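Long-range contact in toll-like receptor 13 (Mus musculus, PDB 4Z0C), which recognises and binds bacterial 23S rRNA as an innate immune receptor and signals through MYD88 and TRAF6 to activate NF-kappa-B: residues A[427-441]-A[450-464]. Residues are numbered along the deposited sequence; the frame is centred on the assembly and turned at random.
With nucleotides of chain C.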
ATOM      1  N   GLU A 427      25.239  13.205   9.204  1.00 25.94           N
ATOM      2  CA  GLU A 427      24.196  13.508  10.176  1.00 29.63           C
ATOM      3  C   GLU A 427      22.835  13.111   9.628  1.00 30.20           C
ATOM      4  O   GLU A 427      21.941  12.748  10.381  1.00 38.55           O
ATOM      5  CB  GLU A 427      24.223  15.001  10.575  1.00 31.16           C
ATOM      6  CG  GLU A 427      25.447  15.417  11.413  1.00 40.67           C
ATOM      7  CD  GLU A 427      25.543  16.939  11.678  1.00 51.59           C
ATOM      8  OE1 GLU A 427      24.695  17.712  11.179  1.00 52.56           O
ATOM      9  OE2 GLU A 427      26.465  17.357  12.417  1.00 49.46           O
ATOM     10  N   VAL A 428      22.679  13.200   8.312  1.00 19.35           N
ATOM     11  CA  VAL A 428      21.413  12.861   7.675  1.00 26.07           C
ATOM     12  C   VAL A 428      21.677  11.966   6.476  1.00 35.51           C
ATOM     13  O   VAL A 428      22.470  12.314   5.589  1.00 33.97           O
ATOM     14  CB  VAL A 428      20.678  14.100   7.162  1.00 30.72           C
ATOM     15  CG1 VAL A 428      19.357  13.693   6.518  1.00 25.50           C
ATOM     16  CG2 VAL A 428      20.438  15.084   8.295  1.00 30.87           C
ATOM     17  N   LEU A 429      21.019  10.814   6.441  1.00 29.64           N
ATOM     18  CA  LEU A 429      21.157   9.907   5.311  1.00 24.60           C
ATOM     19  C   LEU A 429      19.799   9.532   4.726  1.00 29.20           C
ATOM     20  O   LEU A 429      18.969   8.895   5.393  1.00 24.43           O
ATOM     21  CB  LEU A 429      21.947   8.670   5.715  1.00 26.58           C
ATOM     22  CG  LEU A 429      22.022   7.554   4.670  1.00 27.98           C
ATOM     23  CD1 LEU A 429      22.658   8.039   3.350  1.00 16.19           C
ATOM     24  CD2 LEU A 429      22.792   6.399   5.262  1.00 17.81           C
ATOM     25  N   ASP A 430      19.569   9.924   3.475  1.00 26.76           N
ATOM     26  CA  ASP A 430      18.270   9.683   2.866  1.00 26.31           C
ATOM     27  C   ASP A 430      18.345   8.551   1.843  1.00 27.98           C
ATOM     28  O   ASP A 430      18.870   8.733   0.730  1.00 26.87           O
ATOM     29  CB  ASP A 430      17.728  10.954   2.210  1.00 18.49           C
ATOM     30  CG  ASP A 430      16.249  10.839   1.835  1.00 33.76           C
ATOM     31  OD1 ASP A 430      15.656   9.735   1.966  1.00 34.57           O
ATOM     32  OD2 ASP A 430      15.675  11.850   1.377  1.00 39.95           O
ATOM     33  N   LEU A 431      17.801   7.390   2.217  1.00 26.24           N
ATOM     34  CA  LEU A 431      17.792   6.218   1.336  1.00 26.18           C
ATOM     35  C   LEU A 431      16.387   5.889   0.905  1.00 23.74           C
ATOM     36  O   LEU A 431      16.099   4.768   0.478  1.00 19.54           O
ATOM     37  CB  LEU A 431      18.417   5.004   2.017  1.00 21.30           C
ATOM     38  CG  LEU A 431      19.939   5.082   1.973  1.00 25.99           C
ATOM     39  CD1 LEU A 431      20.572   4.238   3.068  1.00 25.38           C
ATOM     40  CD2 LEU A 431      20.391   4.634   0.601  1.00 21.43           C
ATOM     41  N   GLY A 432      15.512   6.875   1.045  1.00 14.55           N
ATOM     42  CA  GLY A 432      14.116   6.708   0.723  1.00 10.15           C
ATOM     43  C   GLY A 432      13.862   6.349  -0.726  1.00 13.73           C
ATOM     44  O   GLY A 432      14.632   6.698  -1.598  1.00 22.57           O
ATOM     45  N   ASP A 433      12.798   5.588  -0.958  1.00 21.10           N
ATOM     46  CA  ASP A 433      12.278   5.329  -2.288  1.00 20.46           C
ATOM     47  C   ASP A 433      13.293   4.602  -3.177  1.00 20.65           C
ATOM     48  O   ASP A 433      13.275   4.734  -4.399  1.00 17.19           O
ATOM     49  CB  ASP A 433      11.797   6.618  -2.943  1.00 26.36           C
ATOM     50  CG  ASP A 433      10.953   6.362  -4.177  1.00 47.18           C
ATOM     51  OD1 ASP A 433      10.346   5.274  -4.260  1.00 54.07           O
ATOM     52  OD2 ASP A 433      10.927   7.232  -5.078  1.00 58.66           O
ATOM     53  N   ASN A 434      14.183   3.838  -2.559  1.00 22.34           N
ATOM     54  CA  ASN A 434      15.034   2.946  -3.327  1.00 21.65           C
ATOM     55  C   ASN A 434      14.367   1.579  -3.527  1.00 23.09           C
ATOM     56  O   ASN A 434      13.140   1.500  -3.559  1.00 27.89           O
ATOM     57  CB  ASN A 434      16.430   2.859  -2.707  1.00 19.52           C
ATOM     58  CG  ASN A 434      17.280   4.108  -3.027  1.00 25.42           C
ATOM     59  OD1 ASN A 434      17.728   4.290  -4.155  1.00 32.20           O
ATOM     60  ND2 ASN A 434      17.513   4.947  -2.032  1.00 17.10           N
ATOM     61  N   ASN A 435      15.157   0.524  -3.710  1.00 28.76           N
ATOM     62  CA  ASN A 435      14.626  -0.832  -3.887  1.00 18.26           C
ATOM     63  C   ASN A 435      15.205  -1.772  -2.844  1.00 27.67           C
ATOM     64  O   ASN A 435      15.476  -2.928  -3.146  1.00 28.71           O
ATOM     65  CB  ASN A 435      14.993  -1.402  -5.271  1.00 19.64           C
ATOM     66  CG  ASN A 435      14.402  -0.607  -6.425  1.00 22.29           C
ATOM     67  OD1 ASN A 435      13.251  -0.158  -6.367  1.00 25.10           O
ATOM     68  ND2 ASN A 435      15.185  -0.438  -7.484  1.00 22.34           N
ATOM     69  N   ILE A 436      15.448  -1.289  -1.634  1.00 28.83           N
ATOM     70  CA  ILE A 436      16.183  -2.110  -0.684  1.00 24.76           C
ATOM     71  C   ILE A 436      15.254  -3.091  -0.011  1.00 25.33           C
ATOM     72  O   ILE A 436      14.236  -2.674   0.560  1.00 24.97           O
ATOM     73  CB  ILE A 436      16.927  -1.262   0.347  1.00 22.97           C
ATOM     74  CG1 ILE A 436      17.913  -0.346  -0.367  1.00 26.32           C
ATOM     75  CG2 ILE A 436      17.666  -2.159   1.312  1.00 21.46           C
ATOM     76  CD1 ILE A 436      18.359   0.880   0.444  1.00 27.65           C
ATOM     77  N   ARG A 437      15.598  -4.388  -0.090  1.00 23.40           N
ATOM     78  CA  ARG A 437      14.737  -5.486   0.394  1.00 22.34           C
ATOM     79  C   ARG A 437      15.129  -6.047   1.751  1.00 29.02           C
ATOM     80  O   ARG A 437      14.263  -6.474   2.518  1.00 35.31           O
ATOM     81  CB  ARG A 437      14.649  -6.628  -0.627  1.00 15.80           C
ATOM     82  CG  ARG A 437      13.730  -6.279  -1.772  1.00 22.69           C
ATOM     83  CD  ARG A 437      13.718  -7.300  -2.896  1.00 20.07           C
ATOM     84  NE  ARG A 437      13.058  -6.693  -4.046  1.00 26.18           N
ATOM     85  CZ  ARG A 437      12.234  -7.325  -4.873  1.00 36.08           C
ATOM     86  NH1 ARG A 437      11.973  -8.617  -4.710  1.00 36.16           N
ATOM     87  NH2 ARG A 437      11.681  -6.660  -5.879  1.00 40.46           N
ATOM     88  N   THR A 438      16.422  -6.046   2.058  1.00 24.45           N
ATOM     89  CA  THR A 438      16.875  -6.450   3.387  1.00 30.62           C
ATOM     90  C   THR A 438      17.958  -5.512   3.919  1.00 28.26           C
ATOM     91  O   THR A 438      18.681  -4.873   3.159  1.00 32.90           O
ATOM     92  CB  THR A 438      17.433  -7.895   3.441  1.00 20.02           C
ATOM     93  OG1 THR A 438      18.826  -7.871   3.122  1.00 33.09           O
ATOM     94  CG2 THR A 438      16.703  -8.803   2.487  1.00 23.77           C
ATOM     95  N   LEU A 439      18.057  -5.442   5.240  1.00 27.39           N
ATOM     96  CA  LEU A 439      19.060  -4.628   5.903  1.00 34.90           C
ATOM     97  C   LEU A 439      20.028  -5.576   6.600  1.00 40.67           C
ATOM     98  O   LEU A 439      19.616  -6.407   7.410  1.00 37.56           O
ATOM     99  CB  LEU A 439      18.370  -3.726   6.918  1.00 25.54           C
ATOM    100  CG  LEU A 439      18.804  -2.281   7.125  1.00 33.87           C
ATOM    101  CD1 LEU A 439      19.128  -1.540   5.814  1.00 32.08           C
ATOM    102  CD2 LEU A 439      17.700  -1.554   7.903  1.00 26.73           C
ATOM    103  N   ASN A 440      21.308  -5.486   6.253  1.00 45.72           N
ATOM    104  CA  ASN A 440      22.295  -6.384   6.835  1.00 45.88           C
ATOM    105  C   ASN A 440      22.845  -5.809   8.132  1.00 48.83           C
ATOM    106  O   ASN A 440      22.815  -4.591   8.334  1.00 54.91           O
ATOM    107  CB  ASN A 440      23.437  -6.647   5.849  1.00 44.13           C
ATOM    108  CG  ASN A 440      22.950  -7.219   4.527  1.00 50.79           C
ATOM    109  OD1 ASN A 440      23.152  -6.616   3.468  1.00 53.02           O
ATOM    110  ND2 ASN A 440      22.291  -8.383   4.583  1.00 45.42           N
ATOM    111  N   HIS A 441      23.352  -6.677   9.003  1.00 43.91           N
ATOM    112  CA  HIS A 441      23.947  -6.228  10.258  1.00 48.90           C
ATOM    113  C   HIS A 441      25.134  -5.311   9.981  1.00 49.46           C
ATOM    114  O   HIS A 441      25.925  -5.544   9.052  1.00 44.36           O
ATOM    115  CB  HIS A 441      24.413  -7.416  11.112  1.00 54.41           C
ATOM    116  CG  HIS A 441      25.626  -8.113  10.571  1.00 63.26           C
ATOM    117  ND1 HIS A 441      25.574  -8.966   9.489  1.00 68.74           N
ATOM    118  CD2 HIS A 441      26.923  -8.070  10.957  1.00 67.80           C
ATOM    119  CE1 HIS A 441      26.789  -9.421   9.233  1.00 72.49           C
ATOM    120  NE2 HIS A 441      27.625  -8.893  10.107  1.00 73.65           N
ATOM    121  N   LEU A 450      25.279  10.001  12.989  1.00 30.23           N
ATOM    122  CA  LEU A 450      24.013  10.061  12.261  1.00 32.45           C
ATOM    123  C   LEU A 450      22.867  10.473  13.188  1.00 32.60           C
ATOM    124  O   LEU A 450      22.723   9.953  14.290  1.00 29.71           O
ATOM    125  CB  LEU A 450      23.696   8.727  11.568  1.00 29.88           C
ATOM    126  CG  LEU A 450      22.646   8.898  10.468  1.00 19.99           C
ATOM    127  CD1 LEU A 450      23.241   9.736   9.343  1.00 22.15           C
ATOM    128  CD2 LEU A 450      22.188   7.549   9.958  1.00 21.34           C
ATOM    129  N   GLN A 451      22.056  11.412  12.715  1.00 33.41           N
ATOM    130  CA  GLN A 451      20.993  12.016  13.505  1.00 31.49           C
ATOM    131  C   GLN A 451      19.645  11.556  12.972  1.00 25.94           C
ATOM    132  O   GLN A 451      18.719  11.247  13.724  1.00 28.45           O
ATOM    133  CB  GLN A 451      21.113  13.552  13.408  1.00 26.88           C
ATOM    134  CG  GLN A 451      21.011  14.271  14.740  1.00 50.04           C
ATOM    135  CD  GLN A 451      22.288  14.981  15.150  1.00 61.49           C
ATOM    136  OE1 GLN A 451      22.800  15.837  14.428  1.00 62.09           O
ATOM    137  NE2 GLN A 451      22.821  14.608  16.310  1.00 65.23           N
ATOM    138  N   SER A 452      19.569  11.484  11.651  1.00 19.51           N
ATOM    139  CA  SER A 452      18.341  11.210  10.932  1.00 22.23           C
ATOM    140  C   SER A 452      18.613  10.174   9.836  1.00 26.67           C
ATOM    141  O   SER A 452      19.552  10.312   9.052  1.00 31.22           O
ATOM    142  CB  SER A 452      17.820  12.515  10.321  1.00 23.31           C
ATOM    143  OG  SER A 452      16.680  12.300   9.506  1.00 31.74           O
ATOM    144  N   LEU A 453      17.819   9.114   9.812  1.00 27.25           N
ATOM    145  CA  LEU A 453      17.923   8.080   8.786  1.00 16.45           C
ATOM    146  C   LEU A 453      16.566   7.819   8.151  1.00 22.98           C
ATOM    147  O   LEU A 453      15.596   7.466   8.840  1.00 25.48           O
ATOM    148  CB  LEU A 453      18.480   6.772   9.379  1.00 21.93           C
ATOM    149  CG  LEU A 453      18.449   5.508   8.490  1.00 27.81           C
ATOM    150  CD1 LEU A 453      19.167   5.741   7.164  1.00 22.34           C
ATOM    151  CD2 LEU A 453      19.073   4.284   9.190  1.00 23.14           C
ATOM    152  N   ILE A 454      16.500   7.959   6.837  1.00 28.00           N
ATOM    153  CA  ILE A 454      15.277   7.674   6.093  1.00 25.04           C
ATOM    154  C   ILE A 454      15.370   6.397   5.234  1.00 18.27           C
ATOM    155  O   ILE A 454      16.192   6.315   4.332  1.00 21.64           O
ATOM    156  CB  ILE A 454      14.925   8.850   5.198  1.00 25.80           C
ATOM    157  CG1 ILE A 454      14.768  10.122   6.056  1.00 24.51           C
ATOM    158  CG2 ILE A 454      13.686   8.529   4.391  1.00 20.82           C
ATOM    159  CD1 ILE A 454      14.622  11.397   5.242  1.00 21.37           C
ATOM    160  N   LEU A 455      14.533   5.399   5.522  1.00 18.69           N
ATOM    161  CA  LEU A 455      14.522   4.151   4.750  1.00 21.74           C
ATOM    162  C   LEU A 455      13.144   3.899   4.184  1.00 22.25           C
ATOM    163  O   LEU A 455      12.801   2.780   3.838  1.00 27.47           O
ATOM    164  CB  LEU A 455      14.925   2.961   5.606  1.00 17.87           C
ATOM    165  CG  LEU A 455      16.409   2.927   5.919  1.00 23.14           C
ATOM    166  CD1 LEU A 455      16.648   2.035   7.117  1.00 24.59           C
ATOM    167  CD2 LEU A 455      17.175   2.455   4.700  1.00 13.47           C
ATOM    168  N   SER A 456      12.349   4.952   4.107  1.00 18.32           N
ATOM    169  CA  SER A 456      10.965   4.801   3.707  1.00 23.74           C
ATOM    170  C   SER A 456      10.797   4.469   2.231  1.00 21.68           C
ATOM    171  O   SER A 456      11.659   4.777   1.412  1.00 19.60           O
ATOM    172  CB  SER A 456      10.171   6.046   4.085  1.00 25.48           C
ATOM    173  OG  SER A 456      10.670   7.165   3.394  1.00 25.26           O
ATOM    174  N   HIS A 457       9.679   3.821   1.908  1.00 20.40           N
ATOM    175  CA  HIS A 457       9.317   3.513   0.530  1.00 15.46           C
ATOM    176  C   HIS A 457      10.343   2.619  -0.158  1.00 23.56           C
ATOM    177  O   HIS A 457      10.611   2.747  -1.357  1.00 29.01           O
ATOM    178  CB  HIS A 457       9.144   4.798  -0.277  1.00 14.79           C
ATOM    179  CG  HIS A 457       7.969   5.624   0.125  1.00 18.34           C
ATOM    180  ND1 HIS A 457       6.685   5.338  -0.286  1.00 24.42           N
ATOM    181  CD2 HIS A 457       7.888   6.758   0.863  1.00 14.08           C
ATOM    182  CE1 HIS A 457       5.860   6.257   0.187  1.00 18.52           C
ATOM    183  NE2 HIS A 457       6.570   7.135   0.876  1.00 21.92           N
ATOM    184  N   ASN A 458      10.939   1.735   0.616  1.00 20.07           N
ATOM    185  CA  ASN A 458      11.725   0.653   0.044  1.00 17.35           C
ATOM    186  C   ASN A 458      10.854  -0.591  -0.019  1.00 20.77           C
ATOM    187  O   ASN A 458       9.623  -0.488  -0.031  1.00 30.60           O
ATOM    188  CB  ASN A 458      12.966   0.428   0.880  1.00 10.81           C
ATOM    189  CG  ASN A 458      13.994   1.492   0.625  1.00 24.05           C
ATOM    190  OD1 ASN A 458      14.659   1.471  -0.411  1.00 23.49           O
ATOM    191  ND2 ASN A 458      14.098   2.463   1.532  1.00 23.45           N
ATOM    192  N   CYS A 459      11.459  -1.763  -0.098  1.00 28.74           N
ATOM    193  CA  CYS A 459      10.656  -2.986  -0.028  1.00 32.80           C
ATOM    194  C   CYS A 459      11.121  -3.835   1.145  1.00 27.87           C
ATOM    195  O   CYS A 459      11.210  -5.055   1.022  1.00 24.62           O
ATOM    196  CB  CYS A 459      10.784  -3.810  -1.322  1.00 41.18           C
ATOM    197  SG  CYS A 459      10.985  -2.880  -2.890  1.00 72.87           S
ATOM    198  N   LEU A 460      11.424  -3.202   2.276  1.00 26.05           N
ATOM    199  CA  LEU A 460      12.050  -3.927   3.387  1.00 25.85           C
ATOM    200  C   LEU A 460      11.121  -4.967   4.013  1.00 29.75           C
ATOM    201  O   LEU A 460      10.017  -4.632   4.445  1.00 30.00           O
ATOM    202  CB  LEU A 460      12.558  -2.975   4.462  1.00 23.54           C
ATOM    203  CG  LEU A 460      13.767  -2.103   4.155  1.00 24.13           C
ATOM    204  CD1 LEU A 460      13.928  -1.035   5.248  1.00 22.14           C
ATOM    205  CD2 LEU A 460      15.009  -2.945   4.038  1.00 20.63           C
ATOM    206  N   LYS A 461      11.574  -6.222   4.036  1.00 28.42           N
ATOM    207  CA  LYS A 461      10.854  -7.313   4.699  1.00 30.34           C
ATOM    208  C   LYS A 461      11.683  -7.824   5.868  1.00 32.90           C
ATOM    209  O   LYS A 461      11.172  -8.051   6.964  1.00 38.91           O
ATOM    210  CB  LYS A 461      10.611  -8.476   3.731  1.00 31.90           C
ATOM    211  CG  LYS A 461       9.684  -8.172   2.559  1.00 34.37           C
ATOM    212  CD  LYS A 461       8.974  -9.426   2.075  1.00 40.49           C
ATOM    213  CE  LYS A 461       8.458  -9.296   0.640  1.00 43.26           C
ATOM    214  NZ  LYS A 461       7.680  -8.059   0.370  1.00 47.66           N
ATOM    215  N   ILE A 462      12.975  -7.996   5.617  1.00 34.13           N
ATOM    216  CA  ILE A 462      13.892  -8.618   6.569  1.00 39.68           C
ATOM    217  C   ILE A 462      14.899  -7.628   7.136  1.00 44.77           C
ATOM    218  O   ILE A 462      15.705  -7.054   6.403  1.00 45.48           O
ATOM    219  CB  ILE A 462      14.684  -9.782   5.903  1.00 48.31           C
ATOM    220  CG1 ILE A 462      13.724 -10.757   5.219  1.00 53.76           C
ATOM    221  CG2 ILE A 462      15.571 -10.495   6.913  1.00 39.87           C
ATOM    222  CD1 ILE A 462      12.820 -11.504   6.184  1.00 58.37           C
ATOM    223  N   LEU A 463      14.849  -7.431   8.449  1.00 46.70           N
ATOM    224  CA  LEU A 463      15.845  -6.628   9.142  1.00 31.52           C
ATOM    225  C   LEU A 463      16.683  -7.524  10.042  1.00 31.67           C
ATOM    226  O   LEU A 463      16.208  -7.984  11.074  1.00 39.96           O
ATOM    227  CB  LEU A 463      15.180  -5.520   9.960  1.00 32.90           C
ATOM    228  CG  LEU A 463      14.273  -4.507   9.260  1.00 30.68           C
ATOM    229  CD1 LEU A 463      13.802  -3.459  10.240  1.00 33.04           C
ATOM    230  CD2 LEU A 463      15.008  -3.843   8.151  1.00 34.78           C
ATOM    231  N   GLU A 464      17.918  -7.791   9.633  1.00 42.76           N
ATOM    232  CA  GLU A 464      18.842  -8.574  10.442  1.00 42.29           C
ATOM    233  C   GLU A 464      19.004  -7.948  11.824  1.00 48.77           C
ATOM    234  O   GLU A 464      18.833  -6.743  11.995  1.00 53.96           O
ATOM    235  CB  GLU A 464      20.208  -8.687   9.751  1.00 38.00           C
ATOM    236  CG  GLU A 464      20.232  -9.626   8.547  1.00 42.76           C
ATOM    237  CD  GLU A 464      21.652  -9.878   7.979  1.00 66.24           C
ATOM    238  OE1 GLU A 464      21.776 -10.126   6.757  1.00 57.20           O
ATOM    239  OE2 GLU A 464      22.645  -9.828   8.742  1.00 68.45           O
TER
ATOM    240  P     G C   3      -0.417   9.972   1.100  1.00 66.27           P
ATOM    241  OP1   G C   3      -0.306   8.702   0.373  1.00 58.42           O
ATOM    242  OP2   G C   3      -1.763  10.399   1.552  1.00 79.68           O
ATOM    243  O5'   G C   3       0.568   9.868   2.349  1.00 30.00           O
ATOM    244  C5'   G C   3       0.015   9.475   3.610  1.00 29.28           C
ATOM    245  C4'   G C   3       0.682  10.132   4.796  1.00 30.15           C
ATOM    246  O4'   G C   3       2.016   9.594   4.968  1.00 30.17           O
ATOM    247  C3'   G C   3       0.844  11.654   4.728  1.00 30.97           C
ATOM    248  O3'   G C   3       0.819  12.181   6.053  1.00 28.66           O
ATOM    249  C2'   G C   3       2.264  11.801   4.200  1.00 28.62           C
ATOM    250  O2'   G C   3       2.860  13.025   4.547  1.00 29.15           O
ATOM    251  C1'   G C   3       2.965  10.634   4.898  1.00 22.48           C
ATOM    252  N9    G C   3       4.135  10.094   4.217  1.00 27.91           N
ATOM    253  C8    G C   3       4.195   9.586   2.943  1.00 32.18           C
ATOM    254  N7    G C   3       5.381   9.139   2.642  1.00 28.87           N
ATOM    255  C5    G C   3       6.142   9.349   3.785  1.00 25.26           C
ATOM    256  C6    G C   3       7.507   9.064   4.059  1.00 22.94           C
ATOM    257  O6    G C   3       8.368   8.573   3.332  1.00 27.74           O
ATOM    258  N1    G C   3       7.861   9.433   5.343  1.00 31.42           N
ATOM    259  C2    G C   3       7.015  10.016   6.253  1.00 32.23           C
ATOM    260  N2    G C   3       7.565  10.301   7.440  1.00 26.75           N
ATOM    261  N3    G C   3       5.745  10.293   6.015  1.00 30.65           N
ATOM    262  C4    G C   3       5.379   9.933   4.771  1.00 30.04           C
TER
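Two successive leucine-rich repeats of the receptor's ectodomain, LRR 17 and LRR 18, stack here through residues 427-441 and 450-464. Strands 428-430 and 452-454 run parallel, their axes 3° apart, and Ile454 N donates to Leu429 O at 3.0 Å with an N-H...O angle of 178°. Leu429, on the face turned to the core, lies beside Leu453, and Leu431 likewise beside Leu455. On the other face Asp430 OD1 rests against Ile454 CG2 while accepting from Gly432 N, which closes an Asx turn.

Asn458 joins the repeats through both ends of its amide. With CG beside its own backbone N (chi1 -76°), the group faces the preceding repeat: ND2 reaches Leu431 O at 3.2 Å, and OD1 accepts from Ile436 N at 3.1 Å. The same ND2 also donates to Leu455 O; both ND2 acceptors lie close to the amide plane, and with the OD1 bond they would fix the rotation of the group. Leu431 O is gripped from opposite faces, by Asn458 ND2 and by Asn434 ND2, the equivalent asparagine one repeat earlier.

Farther along, Leu439 CD2 packs 3.5 Å from Leu463 CD2 and also touches Leu455 CD1. Glu464 then divides its carboxylate: OE1 takes Asn440 ND2 at 2.8 Å from above the carboxylate plane, whereas OE2 accepts both His441 N and His441 ND1, the latter at the ring edge.

Ser456 and His457 read the Hoogsteen edge of the guanine of G3 of chain C: Ser456 OG donates to G3 O6 at 2.7 Å, and His457 NE2 to G3 N7 at 2.9 Å, with the histidine ring stacked on Tyr481. Arg437 NH2 hydrogen-bonds the backbone O of Asp433 of the second subunit. Parallel strands, inward leucines and a recurring asparagine are hallmarks of the leucine-rich-repeat solenoid, here carrying an RNA-binding site.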